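Local coordinates for protein glutamate receptor 1 (Adineta vaga, PDB 4IO2) that binds L-glutamate in the cleft of its two-lobed extracellular domain, probably to open the ion channel of the full-length receptor, at residues V14-V18 with T65-L70; V71-A75 with R92-V96; A82-V88 with S205-V210; F98-I102 with L221-L226. All blocks are in the same frame, centred on the assembly; numbering follows the deposited sequence. Where two conformers were deposited one is given.

In the fold
Contacts 1, 2 and 3 line one part of the glutamate pocket, which Arg136, Ala140 and Asp180 help to complete; contact 4 lies farther from the ligand. Tyr67 in contact 1 covers the ligand, Arg92 in contact 2 binds its alpha-carboxylate, and Asp85 and Thr87 in contact 3 take its amino group. Contacts 1 and 2 share helix 67-75, their centres 13 Å apart, and Thr68 OG1 meets Arg92 NH2 at 3.0 Å. Tyr67 OH lies 2.7 Å from Asp85 OD1, joining contact 1 to contact 3. Contact 4 is bonded to contact 3 through Ser99 N and Ile209 O, 2.8 Å apart, yet its Ile102 side chain remains about 10 Å from the glutamate. Contacts 2, 3 and 4 also touch the second subunit.

Contact 1: V14-V18 with T65-L70; sequences VIESV and TSYTGL. With GLU (glutamic acid), chain E.
Ile15 packs on the face of the Tyr67 ring turned from the bound glutamate. Its CB lies 4.0 Å from Leu70 CD2, and the CG2 branch wedges between that methyl and the ring, with Tyr67 CE2 3.7 Å from it. CG1 stands anti to the backbone N (chi1 -178°) and carries CD1 over the centre of that face. There CD1 makes a CH-pi contact, 3.9 Å from the centroid of the Tyr67 ring and 10° off its normal, and also touches Thr65 O at 3.7 Å. The opposite face of the same ring is taken by the ligand, whose CB sits 3.5 Å above the plane, so the aromatic group is sandwiched between an isoleucine methyl and the glutamate chain. At the phenol end, Ser17 CB comes within 3.4 Å of Tyr67 OH; this hydroxyl is hydrogen-bonded to Asp85 and Arg162, and Ser17 OG to Asp85 as well. Ser66 is the N-cap of the helix that bears the tyrosine, its OG accepting from Gly69 N at 2.8 Å. The contact thus sets the loop between strands 9-14 and 22-25 against the first turn of helix 67-75, with Ser17 also touching Thr183 on helix 181-190.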
loop_
_atom_site.group_PDB
_atom_site.type_symbol
_atom_site.label_atom_id
_atom_site.label_comp_id
_atom_site.label_asym_id
_atom_site.label_seq_id
_atom_site.Cartn_x
_atom_site.Cartn_y
_atom_site.Cartn_z
ATOM N N VAL A 14 16.107 9.291 -11.137
ATOM C CA VAL A 14 16.415 8.201 -10.231
ATOM C C VAL A 14 17.430 8.698 -9.233
ATOM O O VAL A 14 18.062 9.738 -9.428
ATOM C CB VAL A 14 16.900 6.923 -10.977
ATOM C CG1 VAL A 14 15.846 6.378 -11.946
ATOM C CG2 VAL A 14 18.198 7.115 -11.717
ATOM N N ILE A 15 17.534 7.992 -8.109
ATOM C CA ILE A 15 18.379 8.434 -6.991
ATOM C C ILE A 15 19.120 7.230 -6.412
ATOM O O ILE A 15 18.557 6.161 -6.208
ATOM C CB ILE A 15 17.516 9.178 -5.935
ATOM C CG1 ILE A 15 18.349 9.698 -4.782
ATOM C CG2 ILE A 15 16.332 8.338 -5.411
ATOM C CD1 ILE A 15 17.627 10.691 -3.882
ATOM N N GLU A 16 20.412 7.395 -6.182
ATOM C CA GLU A 16 21.236 6.290 -5.725
ATOM C C GLU A 16 20.725 5.717 -4.399
ATOM O O GLU A 16 20.562 6.441 -3.421
ATOM C CB GLU A 16 22.705 6.748 -5.599
ATOM C CG GLU A 16 23.665 5.626 -5.205
ATOM C CD GLU A 16 25.124 6.005 -5.204
ATOM O OE1 GLU A 16 25.445 7.164 -5.533
ATOM O OE2 GLU A 16 25.970 5.133 -4.863
ATOM N N SER A 17 20.576 4.395 -4.361
ATOM C CA SER A 17 20.147 3.681 -3.163
ATOM C C SER A 17 20.242 2.191 -3.468
ATOM O O SER A 17 19.396 1.665 -4.186
ATOM C CB SER A 17 18.715 4.011 -2.808
ATOM O OG SER A 17 18.389 3.359 -1.608
ATOM N N VAL A 18 21.265 1.504 -2.970
ATOM C CA VAL A 18 21.401 0.098 -3.236
ATOM C C VAL A 18 20.352 -0.690 -2.515
ATOM O O VAL A 18 20.071 -0.429 -1.360
ATOM C CB VAL A 18 22.832 -0.457 -2.944
ATOM C CG1 VAL A 18 23.869 0.333 -3.687
ATOM C CG2 VAL A 18 23.194 -0.467 -1.424
ATOM N N THR A 65 21.715 15.035 -3.677
ATOM C CA THR A 65 20.260 15.236 -3.699
ATOM C C THR A 65 19.568 14.460 -2.591
ATOM O O THR A 65 19.790 13.265 -2.438
ATOM C CB THR A 65 19.677 14.802 -5.058
ATOM O OG1 THR A 65 20.402 15.485 -6.091
ATOM C CG2 THR A 65 18.199 15.138 -5.141
ATOM N N SER A 66 18.708 15.142 -1.845
ATOM C CA SER A 66 17.910 14.507 -0.817
ATOM C C SER A 66 16.639 13.960 -1.456
ATOM O O SER A 66 16.300 14.318 -2.611
ATOM C CB SER A 66 17.581 15.498 0.308
ATOM O OG SER A 66 16.654 16.455 -0.155
ATOM N N TYR A 67 15.882 13.151 -0.725
ATOM C CA TYR A 67 14.623 12.621 -1.247
ATOM C C TYR A 67 13.627 13.772 -1.440
ATOM O O TYR A 67 12.998 13.863 -2.516
ATOM C CB TYR A 67 14.121 11.476 -0.342
ATOM C CG TYR A 67 14.837 10.202 -0.693
ATOM C CD1 TYR A 67 16.114 9.946 -0.213
ATOM C CD2 TYR A 67 14.271 9.291 -1.547
ATOM C CE1 TYR A 67 16.812 8.789 -0.584
ATOM C CE2 TYR A 67 14.945 8.141 -1.961
ATOM C CZ TYR A 67 16.220 7.901 -1.456
ATOM O OH TYR A 67 16.935 6.764 -1.807
ATOM N N THR A 68 13.476 14.633 -0.441
ATOM C CA THR A 68 12.569 15.738 -0.644
ATOM C C THR A 68 13.093 16.680 -1.738
ATOM O O THR A 68 12.286 17.223 -2.510
ATOM C CB THR A 68 12.186 16.430 0.675
ATOM O OG1 THR A 68 11.414 15.506 1.437
ATOM C CG2 THR A 68 11.302 17.663 0.387
ATOM N N GLY A 69 14.418 16.790 -1.879
ATOM C CA GLY A 69 15.015 17.557 -2.987
ATOM C C GLY A 69 14.659 17.019 -4.377
ATOM O O GLY A 69 14.385 17.788 -5.320
ATOM N N LEU A 70 14.640 15.701 -4.517
ATOM C CA LEU A 70 14.240 15.061 -5.769
ATOM C C LEU A 70 12.781 15.399 -6.091
ATOM O O LEU A 70 12.447 15.725 -7.257
ATOM C CB LEU A 70 14.442 13.540 -5.670
ATOM C CG LEU A 70 14.021 12.742 -6.909
ATOM C CD1 LEU A 70 14.822 13.110 -8.123
ATOM C CD2 LEU A 70 14.151 11.287 -6.585
HETATM N N GLU E . 12.089 6.543 1.422
HETATM C CA GLU E . 12.688 7.678 2.131
HETATM C C GLU E . 12.077 8.988 1.640
HETATM O O GLU E . 11.394 8.983 0.584
HETATM C CB GLU E . 14.209 7.739 1.965
HETATM C CG GLU E . 14.989 6.498 2.414
HETATM C CD GLU E . 15.029 6.250 3.921
HETATM O OE1 GLU E . 14.567 7.109 4.671
HETATM O OE2 GLU E . 15.605 5.212 4.342
HETATM O OXT GLU E . 12.266 10.027 2.315
#

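Contact 2: V71-A75 with R92-V96; sequences VLALA and RREIV. With GLU (glutamic acid), chain E.
Val71 presents its two methyls to different neighbours on the segment 92-96. With CG1 anti to the backbone N (chi1 170°), that methyl faces Val96, 3.8 Å from its CG2, and also meets Ile95 CD1. The other methyl, CG2, reaches the aliphatic part of Arg92 at CD, 4.1 Å away, the two side chains crossing at about a right angle. Beyond CD the arginine chain runs on extended to a guanidinium group that meets the alpha-carboxylate of the bound glutamate at its edge, with the ligand's C in the guanidinium plane. Arg92 NH1 donates to ligand O over 2.8 Å at 170°, and Arg92 NH2 to OXT over 2.9 Å at 156°. This two-pronged arginine–carboxylate pairing is the characteristic amino-acid grip of ionotropic glutamate receptor ligand-binding domains. Further bonds to Thr87 O and Thr68 OG1 fix the rotation of the guanidinium. An alanine in place of Arg92 would remove both prongs, and the ligand carboxylate would probably be left without its charged mate while Val71 CG2 lost the methylene it rests on. One residue on, Leu72 bends its CD2 back to Ile95 CD1, 3.6 Å away, at the surface. Leu74 comes in from the buried side, its CD2 touching Val96 CG1 at 4.0 Å. At Ala75 the methyl lies close to Ile95 O and Val96 CG1, where the backbones have drawn together to 6.2 Å between Ala75 CA and Val96 CA.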
loop_
_atom_site.group_PDB
_atom_site.type_symbol
_atom_site.label_atom_id
_atom_site.label_comp_id
_atom_site.label_asym_id
_atom_site.label_seq_id
_atom_site.Cartn_x
_atom_site.Cartn_y
_atom_site.Cartn_z
ATOM N N VAL A 71 11.902 15.311 -5.091
ATOM C CA VAL A 71 10.493 15.639 -5.288
ATOM C C VAL A 71 10.352 17.104 -5.742
ATOM O O VAL A 71 9.608 17.407 -6.682
ATOM C CB VAL A 71 9.716 15.359 -3.989
ATOM C CG1 VAL A 71 8.318 15.894 -4.030
ATOM C CG2 VAL A 71 9.717 13.852 -3.719
ATOM N N LEU A 72 11.049 18.013 -5.058
ATOM C CA LEU A 72 11.002 19.420 -5.422
ATOM C C LEU A 72 11.526 19.679 -6.833
ATOM O O LEU A 72 10.988 20.511 -7.563
ATOM C CB LEU A 72 11.808 20.248 -4.408
ATOM C CG LEU A 72 11.105 20.410 -3.062
ATOM C CD1 LEU A 72 12.111 20.811 -1.980
ATOM C CD2 LEU A 72 10.001 21.419 -3.159
ATOM N N ALA A 73 12.570 18.973 -7.214
ATOM C CA ALA A 73 13.135 19.097 -8.568
ATOM C C ALA A 73 12.109 18.662 -9.605
ATOM O O ALA A 73 11.924 19.348 -10.626
ATOM C CB ALA A 73 14.411 18.285 -8.685
ATOM N N LEU A 74 11.382 17.574 -9.342
ATOM C CA LEU A 74 10.362 17.164 -10.277
ATOM C C LEU A 74 9.282 18.252 -10.355
ATOM O O LEU A 74 8.823 18.613 -11.442
ATOM C CB LEU A 74 9.759 15.823 -9.869
ATOM C CG LEU A 74 8.713 15.362 -10.885
ATOM C CD1 LEU A 74 8.785 13.879 -11.065
ATOM C CD2 LEU A 74 7.301 15.792 -10.509
ATOM N N ALA A 75 8.834 18.760 -9.204
ATOM C CA ALA A 75 7.772 19.771 -9.194
ATOM C C ALA A 75 8.196 21.010 -9.963
ATOM O O ALA A 75 7.357 21.683 -10.535
ATOM C CB ALA A 75 7.371 20.147 -7.777
ATOM N N ARG A 92 4.498 15.830 0.772
ATOM C CA ARG A 92 4.892 15.742 -0.645
ATOM C C ARG A 92 3.691 15.788 -1.586
ATOM O O ARG A 92 3.771 16.358 -2.664
ATOM C CB ARG A 92 5.749 14.486 -0.889
ATOM C CG ARG A 92 7.131 14.583 -0.259
ATOM C CD ARG A 92 7.825 13.232 -0.170
ATOM N NE ARG A 92 9.122 13.334 0.470
ATOM C CZ ARG A 92 9.927 12.309 0.720
ATOM N NH1 ARG A 92 9.561 11.098 0.347
ATOM N NH2 ARG A 92 11.106 12.525 1.292
ATOM N N ARG A 93 2.594 15.188 -1.172
ATOM C CA ARG A 93 1.377 15.146 -1.990
ATOM C C ARG A 93 0.776 16.532 -2.227
ATOM O O ARG A 93 0.031 16.698 -3.178
ATOM C CB ARG A 93 0.370 14.183 -1.329
ATOM C CG ARG A 93 -0.928 13.999 -2.109
ATOM C CD ARG A 93 -0.724 13.263 -3.429
ATOM N NE ARG A 93 -1.920 13.172 -4.235
ATOM C CZ ARG A 93 -2.305 14.106 -5.096
ATOM N NH1 ARG A 93 -1.595 15.224 -5.257
ATOM N NH2 ARG A 93 -3.420 13.932 -5.804
ATOM N N GLU A 94 1.133 17.498 -1.390
ATOM C CA GLU A 94 0.704 18.869 -1.649
ATOM C C GLU A 94 1.305 19.423 -2.932
ATOM O O GLU A 94 0.722 20.311 -3.548
ATOM C CB GLU A 94 1.125 19.788 -0.503
ATOM C CG GLU A 94 0.394 19.530 0.763
ATOM C CD GLU A 94 -1.032 20.141 0.801
ATOM O OE1 GLU A 94 -1.504 20.711 -0.225
ATOM O OE2 GLU A 94 -1.676 20.040 1.882
ATOM N N ILE A 95 2.479 18.936 -3.331
ATOM C CA ILE A 95 3.204 19.532 -4.456
ATOM C C ILE A 95 3.388 18.636 -5.678
ATOM O O ILE A 95 3.695 19.140 -6.767
ATOM C CB ILE A 95 4.562 20.154 -4.015
ATOM C CG1 ILE A 95 5.483 19.119 -3.401
ATOM C CG2 ILE A 95 4.294 21.364 -3.117
ATOM C CD1 ILE A 95 6.937 19.544 -3.300
ATOM N N VAL A 96 3.225 17.329 -5.503
ATOM C CA VAL A 96 3.319 16.363 -6.591
ATOM C C VAL A 96 2.220 15.337 -6.407
ATOM O O VAL A 96 1.642 15.192 -5.302
ATOM C CB VAL A 96 4.678 15.626 -6.619
ATOM C CG1 VAL A 96 5.840 16.594 -6.900
ATOM C CG2 VAL A 96 4.950 14.826 -5.341
HETATM N N GLU E . 12.089 6.543 1.422
HETATM C CA GLU E . 12.688 7.678 2.131
HETATM C C GLU E . 12.077 8.988 1.640
HETATM O O GLU E . 11.394 8.983 0.584
HETATM C CB GLU E . 14.209 7.739 1.965
HETATM C CG GLU E . 14.989 6.498 2.414
HETATM C CD GLU E . 15.029 6.250 3.921
HETATM O OE1 GLU E . 14.567 7.109 4.671
HETATM O OE2 GLU E . 15.605 5.212 4.342
HETATM O OXT GLU E . 12.266 10.027 2.315
#

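Contact 3: A82-V88 with S205-V210; sequences AIGDITV and STFGIV. With GLU (glutamic acid), chain E.
Phe207 lays one flat face of its ring against the CA and CB of Asp85, the centre of an inverse gamma turn. Its CG lies anti to the carbonyl carbon (chi1 -66°), which turns the ring onto Asp85. Asp85 CA sits 3.7 Å above the ring plane, and CB adds a CH-pi contact 25° off the normal. Thr87 OG1 lies in plane at the ring edge, where it accepts from the amino group of the bound glutamate (ligand N to Thr87 OG1, 2.8 Å); Asp85 O takes another N-H of that group, while Thr87 N donates to ligand O. A serine in place of Phe207 would probably open a gap against Asp85 CA and CB and leave the turn that presents Asp85 O less firmly backed. Beyond the ring, Val88 CG2 nestles against Gly208, 3.6 Å from its N, where a side chain would crowd it. Ile83 and Ile209 lie side by side pointing the same way, and Val210 CG2 rests against both the CG2 and CD1 methyls of Ile86, the side chains crossing at about a right angle. Ala82 and Val210 form an antiparallel hydrogen-bonded pair; a second, separate bridge joins Thr87 and Phe207, where Val88 N donates to Thr206 O and Gly208 N to Ile86 O. Strand 200-211 thus runs along the loop leading to helix 90-93, with Ile83 turned to helix 40-52 and Ile86 and Val210 to helix 67-75.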
loop_
_atom_site.group_PDB
_atom_site.type_symbol
_atom_site.label_atom_id
_atom_site.label_comp_id
_atom_site.label_asym_id
_atom_site.label_seq_id
_atom_site.Cartn_x
_atom_site.Cartn_y
_atom_site.Cartn_z
ATOM N N ALA A 82 9.676 10.514 -11.375
ATOM C CA ALA A 82 10.824 10.037 -10.584
ATOM C C ALA A 82 10.472 8.684 -9.956
ATOM O O ALA A 82 9.399 8.492 -9.398
ATOM C CB ALA A 82 11.251 11.058 -9.506
ATOM N N ILE A 83 11.392 7.743 -10.112
ATOM C CA ILE A 83 11.201 6.376 -9.667
ATOM C C ILE A 83 12.287 5.988 -8.702
ATOM O O ILE A 83 13.478 6.111 -9.009
ATOM C CB ILE A 83 11.176 5.362 -10.836
ATOM C CG1 ILE A 83 10.116 5.725 -11.886
ATOM C CG2 ILE A 83 10.903 3.986 -10.279
ATOM C CD1 ILE A 83 10.136 4.806 -13.116
ATOM N N GLY A 84 11.883 5.500 -7.539
ATOM C CA GLY A 84 12.828 5.048 -6.555
ATOM C C GLY A 84 12.128 4.628 -5.284
ATOM O O GLY A 84 10.908 4.389 -5.219
ATOM N N ASP A 85 12.923 4.502 -4.225
ATOM C CA ASP A 85 12.427 4.222 -2.869
ATOM C C ASP A 85 11.970 5.531 -2.233
ATOM O O ASP A 85 12.571 6.010 -1.285
ATOM C CB ASP A 85 13.495 3.517 -2.012
ATOM C CG ASP A 85 14.883 4.180 -2.012
ATOM O OD1 ASP A 85 15.219 4.980 -2.889
ATOM O OD2 ASP A 85 15.694 3.834 -1.096
ATOM N N ILE A 86 10.897 6.100 -2.814
ATOM C CA ILE A 86 10.414 7.425 -2.467
ATOM C C ILE A 86 9.091 7.290 -1.738
ATOM O O ILE A 86 8.087 6.820 -2.295
ATOM C CB ILE A 86 10.214 8.287 -3.728
ATOM C CG1 ILE A 86 11.492 8.363 -4.577
ATOM C CG2 ILE A 86 9.791 9.665 -3.365
ATOM C CD1 ILE A 86 11.248 8.844 -6.007
ATOM N N THR A 87 9.106 7.633 -0.446
ATOM C CA THR A 87 7.932 7.507 0.378
ATOM C C THR A 87 6.834 8.506 0.030
ATOM O O THR A 87 7.079 9.701 -0.122
ATOM C CB THR A 87 8.311 7.627 1.857
ATOM O OG1 THR A 87 9.341 6.676 2.152
ATOM C CG2 THR A 87 7.115 7.374 2.797
ATOM N N VAL A 88 5.599 8.022 -0.055
ATOM C CA VAL A 88 4.418 8.870 -0.278
ATOM C C VAL A 88 4.074 9.512 1.050
ATOM O O VAL A 88 3.805 8.826 2.046
ATOM C CB VAL A 88 3.263 8.021 -0.796
ATOM C CG1 VAL A 88 2.063 8.920 -1.063
ATOM C CG2 VAL A 88 3.686 7.266 -2.073
ATOM N N SER A 205 3.938 2.696 5.391
ATOM C CA SER A 205 3.832 3.636 4.312
ATOM C C SER A 205 3.966 2.905 2.970
ATOM O O SER A 205 3.953 1.689 2.911
ATOM C CB SER A 205 4.931 4.705 4.534
ATOM O OG SER A 205 6.220 4.094 4.695
ATOM N N THR A 206 4.110 3.669 1.902
ATOM C CA THR A 206 4.258 3.123 0.564
ATOM C C THR A 206 5.299 3.888 -0.219
ATOM O O THR A 206 5.564 5.050 0.101
ATOM C CB THR A 206 2.919 3.198 -0.213
ATOM O OG1 THR A 206 2.459 4.567 -0.239
ATOM C CG2 THR A 206 1.815 2.326 0.426
ATOM N N PHE A 207 5.837 3.274 -1.245
ATOM C CA PHE A 207 6.652 3.934 -2.249
ATOM C C PHE A 207 5.782 4.114 -3.485
ATOM O O PHE A 207 5.032 3.200 -3.867
ATOM C CB PHE A 207 7.848 3.113 -2.664
ATOM C CG PHE A 207 8.887 2.886 -1.577
ATOM C CD1 PHE A 207 9.109 3.789 -0.556
ATOM C CD2 PHE A 207 9.694 1.760 -1.622
ATOM C CE1 PHE A 207 10.083 3.554 0.408
ATOM C CE2 PHE A 207 10.684 1.529 -0.667
ATOM C CZ PHE A 207 10.882 2.424 0.341
ATOM N N GLY A 208 5.871 5.281 -4.122
ATOM C CA GLY A 208 5.130 5.565 -5.342
ATOM C C GLY A 208 6.029 6.251 -6.324
ATOM O O GLY A 208 7.016 6.892 -5.949
ATOM N N ILE A 209 5.648 6.159 -7.595
ATOM C CA ILE A 209 6.313 6.937 -8.641
ATOM C C ILE A 209 5.804 8.382 -8.553
ATOM O O ILE A 209 4.613 8.612 -8.501
ATOM C CB ILE A 209 6.071 6.311 -10.031
ATOM C CG1 ILE A 209 6.754 4.942 -10.057
ATOM C CG2 ILE A 209 6.628 7.233 -11.118
ATOM C CD1 ILE A 209 6.568 4.197 -11.374
ATOM N N VAL A 210 6.718 9.337 -8.515
ATOM C CA VAL A 210 6.365 10.740 -8.436
ATOM C C VAL A 210 6.004 11.229 -9.816
ATOM O O VAL A 210 6.740 10.997 -10.766
ATOM C CB VAL A 210 7.547 11.581 -7.895
ATOM C CG1 VAL A 210 7.106 13.017 -7.710
ATOM C CG2 VAL A 210 8.094 11.029 -6.602
HETATM N N GLU E . 12.089 6.543 1.422
HETATM C CA GLU E . 12.688 7.678 2.131
HETATM C C GLU E . 12.077 8.988 1.640
HETATM O O GLU E . 11.394 8.983 0.584
HETATM C CB GLU E . 14.209 7.739 1.965
HETATM C CG GLU E . 14.989 6.498 2.414
HETATM C CD GLU E . 15.029 6.250 3.921
HETATM O OE1 GLU E . 14.567 7.109 4.671
HETATM O OE2 GLU E . 15.605 5.212 4.342
HETATM O OXT GLU E . 12.266 10.027 2.315
HETATM O O HOH W 1 9.005 5.308 -7.064
#

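Contact 4: F98-I102 with L221-L226; sequences FSNSI and LDVNIL
Asn100 and Asp222 make the polar core of this contact. Asn100 N donates to Asp222 OD1 over 3.0 Å at 161°, approaching from above the carboxylate plane, 54° out of it. Asp222 has its CG anti to the carbonyl carbon (chi1 -81°), which swings the carboxylate off the helix toward the loop. Water 2 adds a second link, donating to Phe98 O and to Asp222 OD2. Within the loop, Ser99 OG donates to Asn100 O at 2.8 Å and is hydrogen-bonded to Ile209 N as well, consistent with holding the chain that presents the backbone N-H of Asn100.

The apolar contacts centre on Ile225. Its CD1 pushes against Ser99, tightly at CB, 3.5 Å away, while its CG2 lies alongside Ser101 O and meets Ile102 CG2 at 4.1 Å. Leu221 CD2 flanks Ser99 CB, 4.1 Å off. Helix 218-230 is thereby laid against the loop entering strand 103-112, at the dimer interface of the ligand-binding domain. OD1 of Asp222 thus takes the backbone N-H of Asn100, while OD2 receives water 2 and forms a salt bridge with Arg93 of the second subunit; the nearby positive charge probably favours the ionised form.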
loop_
_atom_site.group_PDB
_atom_site.type_symbol
_atom_site.label_atom_id
_atom_site.label_comp_id
_atom_site.label_asym_id
_atom_site.label_seq_id
_atom_site.Cartn_x
_atom_site.Cartn_y
_atom_site.Cartn_z
ATOM N N PHE A 98 1.388 11.008 -6.826
ATOM C CA PHE A 98 2.076 9.737 -6.805
ATOM C C PHE A 98 1.244 8.706 -7.521
ATOM O O PHE A 98 0.023 8.680 -7.408
ATOM C CB PHE A 98 2.328 9.280 -5.372
ATOM C CG PHE A 98 3.328 10.104 -4.616
ATOM C CD1 PHE A 98 2.929 11.187 -3.858
ATOM C CD2 PHE A 98 4.663 9.753 -4.616
ATOM C CE1 PHE A 98 3.840 11.890 -3.104
ATOM C CE2 PHE A 98 5.565 10.433 -3.865
ATOM C CZ PHE A 98 5.173 11.520 -3.129
ATOM N N SER A 99 1.917 7.813 -8.214
ATOM C CA SER A 99 1.288 6.641 -8.782
ATOM C C SER A 99 0.771 5.712 -7.697
ATOM O O SER A 99 1.096 5.834 -6.534
ATOM C CB SER A 99 2.296 5.868 -9.642
ATOM O OG SER A 99 3.233 5.134 -8.860
ATOM N N ASN A 100 -0.016 4.729 -8.102
ATOM C CA ASN A 100 -0.340 3.632 -7.214
ATOM C C ASN A 100 0.976 3.049 -6.743
ATOM O O ASN A 100 2.001 3.086 -7.441
ATOM C CB ASN A 100 -1.199 2.592 -7.943
ATOM C CG ASN A 100 -2.553 3.125 -8.279
ATOM O OD1 ASN A 100 -2.901 3.277 -9.437
ATOM N ND2 ASN A 100 -3.334 3.441 -7.254
ATOM N N SER A 101 0.958 2.506 -5.536
ATOM C CA SER A 101 2.170 2.062 -4.873
ATOM C C SER A 101 2.899 0.964 -5.641
ATOM O O SER A 101 2.249 0.032 -6.175
ATOM C CB SER A 101 1.792 1.525 -3.489
ATOM O OG SER A 101 2.799 0.686 -2.908
ATOM N N ILE A 102 4.232 1.067 -5.676
ATOM C CA ILE A 102 5.097 0.006 -6.177
ATOM C C ILE A 102 5.566 -0.960 -5.086
ATOM O O ILE A 102 6.021 -2.064 -5.410
ATOM C CB ILE A 102 6.305 0.557 -6.976
ATOM C CG1 ILE A 102 7.217 1.431 -6.111
ATOM C CG2 ILE A 102 5.778 1.351 -8.226
ATOM C CD1 ILE A 102 8.514 1.813 -6.896
ATOM N N LEU A 221 -0.096 5.035 -16.526
ATOM C CA LEU A 221 0.964 4.558 -15.651
ATOM C C LEU A 221 0.346 3.668 -14.564
ATOM O O LEU A 221 0.869 2.581 -14.265
ATOM C CB LEU A 221 1.770 5.703 -15.054
ATOM C CG LEU A 221 2.865 5.306 -14.067
ATOM C CD1 LEU A 221 3.904 4.389 -14.740
ATOM C CD2 LEU A 221 3.501 6.525 -13.479
ATOM N N ASP A 222 -0.724 4.127 -13.930
ATOM C CA ASP A 222 -1.336 3.375 -12.825
ATOM C C ASP A 222 -1.816 1.989 -13.262
ATOM O O ASP A 222 -1.593 0.994 -12.572
ATOM C CB ASP A 222 -2.506 4.170 -12.192
ATOM C CG ASP A 222 -2.055 5.235 -11.202
ATOM O OD1 ASP A 222 -0.839 5.335 -10.874
ATOM O OD2 ASP A 222 -2.952 6.012 -10.783
ATOM N N VAL A 223 -2.533 1.913 -14.377
ATOM C CA VAL A 223 -3.017 0.627 -14.860
ATOM C C VAL A 223 -1.847 -0.344 -15.086
ATOM O O VAL A 223 -1.943 -1.530 -14.764
ATOM C CB VAL A 223 -3.849 0.817 -16.151
ATOM C CG1 VAL A 223 -4.108 -0.499 -16.884
ATOM C CG2 VAL A 223 -5.171 1.523 -15.814
ATOM N N ASN A 224 -0.754 0.153 -15.648
ATOM C CA ASN A 224 0.375 -0.684 -15.888
ATOM C C ASN A 224 1.106 -1.114 -14.615
ATOM O O ASN A 224 1.562 -2.256 -14.528
ATOM C CB ASN A 224 1.314 -0.022 -16.895
ATOM C CG ASN A 224 0.873 -0.232 -18.295
ATOM O OD1 ASN A 224 1.167 -1.266 -18.891
ATOM N ND2 ASN A 224 0.127 0.719 -18.837
ATOM N N ILE A 225 1.268 -0.227 -13.639
ATOM C CA ILE A 225 1.827 -0.653 -12.364
ATOM C C ILE A 225 0.985 -1.747 -11.727
ATOM O O ILE A 225 1.528 -2.748 -11.251
ATOM C CB ILE A 225 1.966 0.545 -11.380
ATOM C CG1 ILE A 225 2.997 1.513 -11.890
ATOM C CG2 ILE A 225 2.279 0.055 -9.949
ATOM C CD1 ILE A 225 2.903 2.829 -11.170
ATOM N N LEU A 226 -0.326 -1.581 -11.734
ATOM C CA LEU A 226 -1.225 -2.560 -11.095
ATOM C C LEU A 226 -1.163 -3.894 -11.839
ATOM O O LEU A 226 -1.237 -4.932 -11.241
ATOM C CB LEU A 226 -2.628 -1.988 -11.073
ATOM C CG LEU A 226 -2.789 -0.855 -10.053
ATOM C CD1 LEU A 226 -4.065 -0.040 -10.328
ATOM C CD2 LEU A 226 -2.794 -1.419 -8.644
HETATM O O HOH W 2 -2.434 7.503 -8.525
#